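Local coordinates for protein protelomerase (Agrobacterium tumefaciens, PDB 4F43) that generates and protects the hairpin ends of linear DNA, probably by cutting replicated telomere junctions and rejoining the strands, at residues A[119-124]-A[305-310]. The protein carries 1 engineered substitution. Numbering follows the deposited sequence.
Sequences ITFENY and MTYTLP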
loop_
_atom_site.group_PDB
_atom_site.type_symbol
_atom_site.label_atom_id
_atom_site.label_comp_id
_atom_site.label_asym_id
_atom_site.label_seq_id
_atom_site.Cartn_x
_atom_site.Cartn_y
_atom_site.Cartn_z
ATOM N N ILE A 119 21.379 0.009 -0.893
ATOM C CA ILE A 119 21.540 0.643 -2.195
ATOM C C ILE A 119 21.869 2.121 -2.039
ATOM O O ILE A 119 21.186 2.846 -1.318
ATOM C CB ILE A 119 20.268 0.500 -3.050
ATOM C CG1 ILE A 119 19.990 -0.974 -3.349
ATOM C CG2 ILE A 119 20.395 1.294 -4.342
ATOM C CD1 ILE A 119 18.758 -1.202 -4.192
ATOM N N THR A 120 22.920 2.564 -2.720
ATOM C CA THR A 120 23.365 3.946 -2.621
ATOM C C THR A 120 22.540 4.858 -3.525
ATOM O O THR A 120 22.702 4.855 -4.744
ATOM C CB THR A 120 24.853 4.075 -2.983
ATOM O OG1 THR A 120 25.555 2.905 -2.546
ATOM C CG2 THR A 120 25.457 5.303 -2.324
ATOM N N PHE A 121 21.655 5.637 -2.912
ATOM C CA PHE A 121 20.794 6.555 -3.645
ATOM C C PHE A 121 21.541 7.850 -3.938
ATOM O O PHE A 121 21.309 8.873 -3.295
ATOM C CB PHE A 121 19.531 6.848 -2.833
ATOM C CG PHE A 121 18.302 7.044 -3.673
ATOM C CD1 PHE A 121 17.082 6.534 -3.261
ATOM C CD2 PHE A 121 18.363 7.736 -4.871
ATOM C CE1 PHE A 121 15.946 6.710 -4.030
ATOM C CE2 PHE A 121 17.230 7.920 -5.644
ATOM C CZ PHE A 121 16.021 7.405 -5.223
ATOM N N GLU A 122 22.434 7.796 -4.920
ATOM C CA GLU A 122 23.338 8.906 -5.207
ATOM C C GLU A 122 22.653 10.179 -5.702
ATOM O O GLU A 122 22.962 11.276 -5.237
ATOM C CB GLU A 122 24.433 8.464 -6.182
ATOM C CG GLU A 122 25.554 7.686 -5.516
ATOM C CD GLU A 122 26.067 6.547 -6.372
ATOM O OE1 GLU A 122 25.420 6.229 -7.392
ATOM O OE2 GLU A 122 27.116 5.968 -6.020
ATOM N N ASN A 123 21.725 10.034 -6.641
ATOM C CA ASN A 123 21.058 11.190 -7.232
ATOM C C ASN A 123 19.695 11.471 -6.607
ATOM O O ASN A 123 18.745 11.821 -7.309
ATOM C CB ASN A 123 20.903 10.994 -8.742
ATOM C CG ASN A 123 22.208 10.621 -9.421
ATOM O OD1 ASN A 123 23.267 11.158 -9.098
ATOM N ND2 ASN A 123 22.136 9.690 -10.367
ATOM N N TYR A 124 19.597 11.326 -5.289
ATOM C CA TYR A 124 18.314 11.475 -4.605
ATOM C C TYR A 124 17.841 12.928 -4.535
ATOM O O TYR A 124 16.638 13.197 -4.547
ATOM C CB TYR A 124 18.358 10.848 -3.207
ATOM C CG TYR A 124 19.023 11.696 -2.146
ATOM C CD1 TYR A 124 18.268 12.491 -1.292
ATOM C CD2 TYR A 124 20.404 11.695 -1.988
ATOM C CE1 TYR A 124 18.866 13.265 -0.319
ATOM C CE2 TYR A 124 21.012 12.467 -1.016
ATOM C CZ TYR A 124 20.238 13.249 -0.184
ATOM O OH TYR A 124 20.838 14.018 0.784
ATOM N N MET A 305 13.965 0.114 5.199
ATOM C CA MET A 305 15.382 0.454 5.213
ATOM C C MET A 305 16.147 -0.348 4.162
ATOM O O MET A 305 16.596 -1.464 4.417
ATOM C CB MET A 305 15.967 0.228 6.608
ATOM C CG MET A 305 15.019 0.627 7.730
ATOM S SD MET A 305 15.833 0.989 9.296
ATOM C CE MET A 305 16.696 -0.545 9.611
ATOM N N THR A 306 16.282 0.235 2.976
ATOM C CA THR A 306 16.935 -0.433 1.857
ATOM C C THR A 306 17.879 0.502 1.104
ATOM O O THR A 306 18.663 0.061 0.263
ATOM C CB THR A 306 15.903 -0.985 0.864
ATOM O OG1 THR A 306 16.576 -1.495 -0.293
ATOM C CG2 THR A 306 14.946 0.114 0.438
ATOM N N TYR A 307 17.794 1.795 1.403
ATOM C CA TYR A 307 18.643 2.789 0.757
ATOM C C TYR A 307 19.710 3.308 1.709
ATOM O O TYR A 307 19.564 3.225 2.927
ATOM C CB TYR A 307 17.808 3.969 0.255
ATOM C CG TYR A 307 16.837 3.630 -0.849
ATOM C CD1 TYR A 307 17.147 2.673 -1.810
ATOM C CD2 TYR A 307 15.608 4.270 -0.933
ATOM C CE1 TYR A 307 16.256 2.365 -2.823
ATOM C CE2 TYR A 307 14.713 3.970 -1.939
ATOM C CZ TYR A 307 15.041 3.017 -2.881
ATOM O OH TYR A 307 14.151 2.713 -3.886
ATOM N N THR A 308 20.788 3.843 1.146
ATOM C CA THR A 308 21.799 4.531 1.938
ATOM C C THR A 308 22.187 5.851 1.276
ATOM O O THR A 308 22.473 5.905 0.078
ATOM C CB THR A 308 23.047 3.652 2.204
ATOM O OG1 THR A 308 24.020 4.408 2.938
ATOM C CG2 THR A 308 23.667 3.159 0.902
ATOM N N LEU A 309 22.173 6.922 2.061
ATOM C CA LEU A 309 22.457 8.251 1.540
ATOM C C LEU A 309 23.944 8.448 1.254
ATOM O O LEU A 309 24.792 8.003 2.028
ATOM C CB LEU A 309 21.932 9.332 2.492
ATOM C CG LEU A 309 20.408 9.422 2.591
ATOM C CD1 LEU A 309 19.993 10.680 3.335
ATOM C CD2 LEU A 309 19.769 9.376 1.212
ATOM N N PRO A 310 24.255 9.119 0.132
ATOM C CA PRO A 310 25.618 9.342 -0.368
ATOM C C PRO A 310 26.545 9.952 0.677
ATOM O O PRO A 310 27.705 9.554 0.765
ATOM C CB PRO A 310 25.410 10.338 -1.511
ATOM C CG PRO A 310 24.026 10.099 -1.968
ATOM C CD PRO A 310 23.243 9.727 -0.750
#
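A two-stranded parallel sheet in the catalytic domain joins strand 119-120, just ahead of helix 124-134, to strand 307-308, which leads into helix 310-316 near the C-terminal end of this chain. Two segments about 180 residues apart in sequence are thereby paired, and the start of one helix is packed against the start of the other. The ladder has three backbone bonds. I119 N bonds T306 O, nearly straight, and T308 N returns to I119 O at 2.7 Å. The third runs from F121 N to T308 O. I119 and T308 thus use both their N-H and their carbonyl, the parallel pattern.

On the face of I119 and Y307, the Y307 ring is the central piece. F121 meets it edge-to-face, the planes at 76° and the centroids 4.8 Å apart. F121 CD1 comes 3.6 Å from Y307 CD2, toward the rim of the ring. The methyl CG2 of T306 sits over the centre of the opposite face, so the tyrosine is held between methyl and phenyl, while I119 CB reaches its edge at CD1. The Y307 hydroxyl hydrogen-bonds E257, and W253 makes a second edge-to-face pair with F121.

T120 and T308 lie side by side on the other face. T308 has OG1 anti to the backbone N (chi1 178°), which places CG2 between that N and the carbonyl carbon, 3.3 Å from I119 O.

Past the strands, F121 to Y124 form a type I beta turn, and P310, the first residue of helix 310-316, packs against it, its CG 3.5 Å from E122 CA. The Y124 hydroxyl bonds E311 of that same helix. L309 CD2 completes the packing as a CH-pi contact, 3.9 Å from the centroid of the Y124 ring and only 7° off its normal.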